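Local coordinates for protein-arginine-phosphatase (Bacillus subtilis subsp. subtilis, PDB 4KK4), which removes phosphate specifically from phosphoarginine residues of proteins, counteracting the arginine kinase McsB and restoring DNA binding by the CtsR repressor, at residues Y108-H113 / L138-K143; E18-S23 / E133-L138. The protein carries 1 engineered substitution. All coordinates share one frame; numbering follows the deposited sequence.

Interaction 1. Residues Y108-H113 / L138-K143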
# COMPACT_ATOMS: atom_id res chain seq x y z
N TYR A 108 8.96 -7.71 2.88
CA TYR A 108 8.22 -8.16 4.06
C TYR A 108 7.47 -9.47 3.78
O TYR A 108 7.47 -10.38 4.60
CB TYR A 108 7.26 -7.06 4.53
CG TYR A 108 6.68 -7.30 5.90
CD1 TYR A 108 5.41 -7.87 6.05
CD2 TYR A 108 7.39 -6.98 7.05
CE1 TYR A 108 4.88 -8.10 7.31
CE2 TYR A 108 6.86 -7.21 8.31
CZ TYR A 108 5.60 -7.77 8.43
OH TYR A 108 5.08 -7.99 9.68
N VAL A 109 6.84 -9.55 2.62
CA VAL A 109 6.00 -10.70 2.29
C VAL A 109 6.79 -11.88 1.74
O VAL A 109 6.50 -13.03 2.06
CB VAL A 109 4.90 -10.27 1.27
CG1 VAL A 109 4.07 -11.48 0.83
CG2 VAL A 109 4.03 -9.17 1.88
N THR A 110 7.79 -11.61 0.89
CA THR A 110 8.46 -12.71 0.19
C THR A 110 9.90 -12.94 0.64
O THR A 110 10.48 -13.99 0.36
CB THR A 110 8.51 -12.46 -1.33
OG1 THR A 110 9.44 -11.41 -1.61
CG2 THR A 110 7.12 -12.09 -1.86
N GLY A 111 10.47 -11.96 1.32
CA GLY A 111 11.86 -12.04 1.74
C GLY A 111 12.81 -11.67 0.61
O GLY A 111 14.03 -11.69 0.77
N SER A 112 12.25 -11.32 -0.54
CA SER A 112 13.05 -10.95 -1.69
C SER A 112 13.11 -9.45 -1.81
O SER A 112 12.12 -8.76 -1.58
CB SER A 112 12.46 -11.53 -2.97
OG SER A 112 11.74 -10.53 -3.68
N HIS A 113 14.28 -8.94 -2.16
CA HIS A 113 14.41 -7.54 -2.49
C HIS A 113 13.79 -7.39 -3.86
O HIS A 113 14.12 -8.12 -4.79
CB HIS A 113 15.88 -7.13 -2.52
CG HIS A 113 16.69 -7.69 -1.38
ND1 HIS A 113 17.34 -8.90 -1.46
CD2 HIS A 113 16.92 -7.22 -0.13
CE1 HIS A 113 17.96 -9.14 -0.31
NE2 HIS A 113 17.72 -8.14 0.51
N LEU A 138 -0.61 -9.26 -1.66
CA LEU A 138 -1.51 -8.88 -0.57
C LEU A 138 -2.27 -10.08 -0.01
O LEU A 138 -2.57 -10.13 1.18
CB LEU A 138 -2.46 -7.77 -1.01
CG LEU A 138 -1.79 -6.42 -1.34
CD1 LEU A 138 -2.82 -5.44 -1.91
CD2 LEU A 138 -1.10 -5.81 -0.12
N ARG A 139 -2.59 -11.03 -0.87
CA ARG A 139 -3.19 -12.27 -0.40
C ARG A 139 -2.23 -13.01 0.53
O ARG A 139 -2.64 -13.58 1.54
CB ARG A 139 -3.57 -13.17 -1.58
CG ARG A 139 -4.78 -12.67 -2.34
CD ARG A 139 -5.35 -13.74 -3.25
NE ARG A 139 -6.43 -13.22 -4.08
CZ ARG A 139 -7.69 -13.10 -3.67
NH1 ARG A 139 -8.04 -13.47 -2.44
NH2 ARG A 139 -8.61 -12.61 -4.49
N GLN A 140 -0.95 -12.99 0.18
CA GLN A 140 0.07 -13.62 1.03
C GLN A 140 0.26 -12.83 2.33
O GLN A 140 0.42 -13.41 3.41
CB GLN A 140 1.39 -13.78 0.27
CG GLN A 140 2.43 -14.66 0.99
CD GLN A 140 3.66 -14.94 0.12
OE1 GLN A 140 3.72 -14.51 -1.03
NE2 GLN A 140 4.63 -15.66 0.66
N LEU A 141 0.25 -11.50 2.21
CA LEU A 141 0.37 -10.64 3.39
C LEU A 141 -0.77 -10.94 4.37
O LEU A 141 -0.54 -11.07 5.57
CB LEU A 141 0.35 -9.15 2.98
CG LEU A 141 0.38 -8.15 4.14
CD1 LEU A 141 1.70 -8.26 4.93
CD2 LEU A 141 0.16 -6.72 3.62
N ALA A 142 -1.98 -11.10 3.83
CA ALA A 142 -3.13 -11.39 4.68
C ALA A 142 -2.95 -12.70 5.45
O ALA A 142 -3.23 -12.75 6.65
CB ALA A 142 -4.42 -11.40 3.85
N LYS A 143 -2.47 -13.74 4.78
CA LYS A 143 -2.26 -15.03 5.44
C LYS A 143 -1.20 -14.93 6.53
O LYS A 143 -1.29 -15.57 7.58
CB LYS A 143 -1.86 -16.10 4.42
CG LYS A 143 -2.95 -16.50 3.44
CD LYS A 143 -2.40 -17.44 2.38
CE LYS A 143 -3.41 -17.70 1.27
NZ LYS A 143 -4.52 -18.58 1.72
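The phenol ring of Tyr-108 turns its edge to Leu-141: CD1 of the tyrosine lies 3.9 Å from CD1 of the leucine, close to the ring plane, and the two side chains cross at about a right angle. Phe-103 meets the same ring with the planes inclined at about 55°, and Leu-79 and Leu-81 of strand 79-82 touch it as well. In the second flat group, CG1 of Val-109 lies over one face of the Gln-140 carboxamide, 3.6 Å from CD. This is helix packing on the parallel sheet of the low molecular weight protein tyrosine phosphatase fold, where the last turn of helix 105-110 rests against the C-terminal helix 124-145, away from the catalytic site.

Val-109 has the largest share of the contact, dividing its two methyls between neighbouring residues. CG1, anti to the backbone N (chi1 176°), lies along the extended Gln-140 chain, touching CB, CG and CD alike, while CG2 reaches CB of Leu-141 at 3.8 Å and also its CD1. The carbonyl O of Val-109 stands over the same carboxamide face, 3.5 Å from NE2 of Gln-140, off the line of the in-plane N-H bonds, so no hydrogen bond forms; that oxygen instead accepts from NE2 of Gln-144, one turn further along. Shortening Gln-140 to an alanine would remove CG and the carboxamide, and CG1 of Val-109 would probably lose the flat group packed over it.

Gly-111, with positive phi, ends the helical run beside Thr-110, whose hydroxyl is also bonded to the carbonyl O of Lys-106. An ST turn follows, in which the backbone N of Ser-112 donates to OG1 of Thr-110 at 3.0 Å with an N-H...O angle of 155°.

Interaction 2. Residues E18-S23 / E133-L138; sequences EALFKS and ELEELL
Apolar packing accounts for most of this buried contact, and Leu-20 leads it from helix 13-28. Its CD1 methyl reaches CB of Leu-134 at 3.9 Å, the two side chains crossing at about a right angle, and the same methyl lies against the backbone N of Glu-135. Closer to the Leu-20 backbone, CB meets CD1 of Leu-138 at 3.7 Å. With CG anti to its carbonyl carbon (chi1 -65°), Leu-138 sends this methyl between Leu-20 and Phe-21, where it also approaches the backbone N of Phe-21.

The aromatic contact is made edge-on. Phe-21 presents CD1 and CE1 to the carbonyl O of Leu-138, which lies in the ring plane 3.8 Å from CE1, while CD1 comes within 4.1 Å of CB of the same leucine. Farther along helix 124-145, Leu-141, Ala-142 and Leu-145 also touch the phenylalanine.

The two segments belong to helices that pack together in the low molecular weight protein tyrosine phosphatase fold: helix 13-28, which starts at the end of the phosphate-binding loop, and the long C-terminal helix 124-145. Their axes approach to 9.8 Å with a crossing angle of -41°, their N-to-C directions running broadly the same way.

Charged groups pair along each helix. NZ of Lys-22 forms a salt bridge with OE2 of Glu-18 at 2.9 Å, coming from above the carboxylate plane, and OE1 of Glu-18 is hydrogen-bonded to OG of Ser-36. Glu-135, whose OE1 comes within 4.4 Å of CD2 of Leu-20, forms a salt bridge through OE2 with NH2 of Arg-139.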
# COMPACT_ATOMS: atom_id res chain seq x y z
N GLU A 18 -4.23 -0.39 -0.79
CA GLU A 18 -5.15 -0.18 0.32
C GLU A 18 -6.55 -0.78 0.03
O GLU A 18 -7.15 -1.46 0.87
CB GLU A 18 -5.27 1.32 0.62
CG GLU A 18 -6.30 1.66 1.68
CD GLU A 18 -6.57 3.16 1.83
OE1 GLU A 18 -6.04 3.98 1.03
OE2 GLU A 18 -7.32 3.53 2.76
N ALA A 19 -7.06 -0.52 -1.16
CA ALA A 19 -8.40 -1.00 -1.49
C ALA A 19 -8.42 -2.53 -1.66
O ALA A 19 -9.37 -3.19 -1.22
CB ALA A 19 -8.89 -0.33 -2.73
N LEU A 20 -7.40 -3.08 -2.30
CA LEU A 20 -7.33 -4.52 -2.48
C LEU A 20 -7.19 -5.18 -1.12
O LEU A 20 -7.88 -6.15 -0.81
CB LEU A 20 -6.15 -4.92 -3.37
CG LEU A 20 -6.23 -4.67 -4.88
CD1 LEU A 20 -4.87 -4.90 -5.51
CD2 LEU A 20 -7.28 -5.58 -5.53
N PHE A 21 -6.30 -4.64 -0.30
CA PHE A 21 -6.08 -5.25 1.01
C PHE A 21 -7.30 -5.17 1.94
O PHE A 21 -7.60 -6.14 2.66
CB PHE A 21 -4.83 -4.69 1.69
CG PHE A 21 -4.39 -5.48 2.88
CD1 PHE A 21 -3.97 -6.80 2.73
CD2 PHE A 21 -4.40 -4.93 4.14
CE1 PHE A 21 -3.57 -7.54 3.82
CE2 PHE A 21 -4.00 -5.67 5.24
CZ PHE A 21 -3.58 -6.98 5.08
N LYS A 22 -8.02 -4.05 1.92
CA LYS A 22 -9.23 -3.92 2.73
C LYS A 22 -10.21 -5.02 2.35
O LYS A 22 -10.79 -5.68 3.22
CB LYS A 22 -9.92 -2.57 2.53
CG LYS A 22 -9.31 -1.42 3.31
CD LYS A 22 -10.25 -0.22 3.27
CE LYS A 22 -9.51 1.10 3.41
NZ LYS A 22 -9.77 1.98 2.24
N SER A 23 -10.37 -5.22 1.05
CA SER A 23 -11.26 -6.24 0.50
C SER A 23 -10.88 -7.66 0.91
O SER A 23 -11.72 -8.44 1.33
CB SER A 23 -11.29 -6.15 -1.02
OG SER A 23 -12.10 -7.18 -1.55
N GLU A 133 -0.12 -8.12 -9.69
CA GLU A 133 1.07 -8.22 -8.85
C GLU A 133 0.77 -7.91 -7.38
O GLU A 133 1.15 -8.65 -6.47
CB GLU A 133 2.15 -7.28 -9.37
CG GLU A 133 3.39 -7.20 -8.48
CD GLU A 133 4.51 -6.41 -9.14
OE1 GLU A 133 4.21 -5.37 -9.78
OE2 GLU A 133 5.68 -6.83 -9.04
N LEU A 134 0.06 -6.81 -7.16
CA LEU A 134 -0.32 -6.41 -5.81
C LEU A 134 -1.22 -7.43 -5.14
O LEU A 134 -0.99 -7.79 -3.99
CB LEU A 134 -0.99 -5.03 -5.83
CG LEU A 134 0.00 -3.88 -6.02
CD1 LEU A 134 -0.74 -2.55 -6.29
CD2 LEU A 134 0.93 -3.76 -4.79
N GLU A 135 -2.25 -7.90 -5.85
CA GLU A 135 -3.19 -8.85 -5.28
C GLU A 135 -2.48 -10.11 -4.78
O GLU A 135 -2.78 -10.62 -3.70
CB GLU A 135 -4.25 -9.22 -6.31
CG GLU A 135 -5.38 -10.06 -5.74
CD GLU A 135 -6.46 -10.34 -6.77
OE1 GLU A 135 -6.79 -9.42 -7.55
OE2 GLU A 135 -6.98 -11.48 -6.79
N GLU A 136 -1.54 -10.61 -5.58
CA GLU A 136 -0.77 -11.79 -5.19
C GLU A 136 0.00 -11.55 -3.89
O GLU A 136 -0.01 -12.38 -2.97
CB GLU A 136 0.19 -12.16 -6.32
CG GLU A 136 0.97 -13.42 -6.06
CD GLU A 136 1.82 -13.81 -7.26
OE1 GLU A 136 2.92 -14.38 -7.05
OE2 GLU A 136 1.39 -13.56 -8.40
N LEU A 137 0.71 -10.42 -3.82
CA LEU A 137 1.46 -10.07 -2.62
C LEU A 137 0.54 -9.89 -1.43
O LEU A 137 0.84 -10.34 -0.33
CB LEU A 137 2.25 -8.76 -2.84
CG LEU A 137 3.43 -8.87 -3.79
CD1 LEU A 137 3.95 -7.47 -4.17
CD2 LEU A 137 4.52 -9.67 -3.08
N LEU A 138 -0.61 -9.26 -1.66
CA LEU A 138 -1.51 -8.88 -0.57
C LEU A 138 -2.27 -10.08 -0.01
O LEU A 138 -2.57 -10.13 1.18
CB LEU A 138 -2.46 -7.77 -1.01
CG LEU A 138 -1.79 -6.42 -1.34
CD1 LEU A 138 -2.82 -5.44 -1.91
CD2 LEU A 138 -1.10 -5.81 -0.12

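How the interactions relate
Interactions 1 and 2 use successive turns of helix 124-145 and share Leu-138, with their centres about 11 Å apart. They also touch directly: CD2 of Leu-141 lies 3.8 Å from CE1 of Phe-21, and CG1 of Val-109 is 3.6 Å from the carbonyl O of Leu-137. Helix 124-145 thus meets helix 105-110 in one contact and helix 13-28 in the other. Interaction 2 is the nearer to catalysis: the side chain of Leu-134 is about 5 Å from that of Arg-13, probably an active-site residue, and about 10 Å from that of the proton donor/acceptor Asp-118.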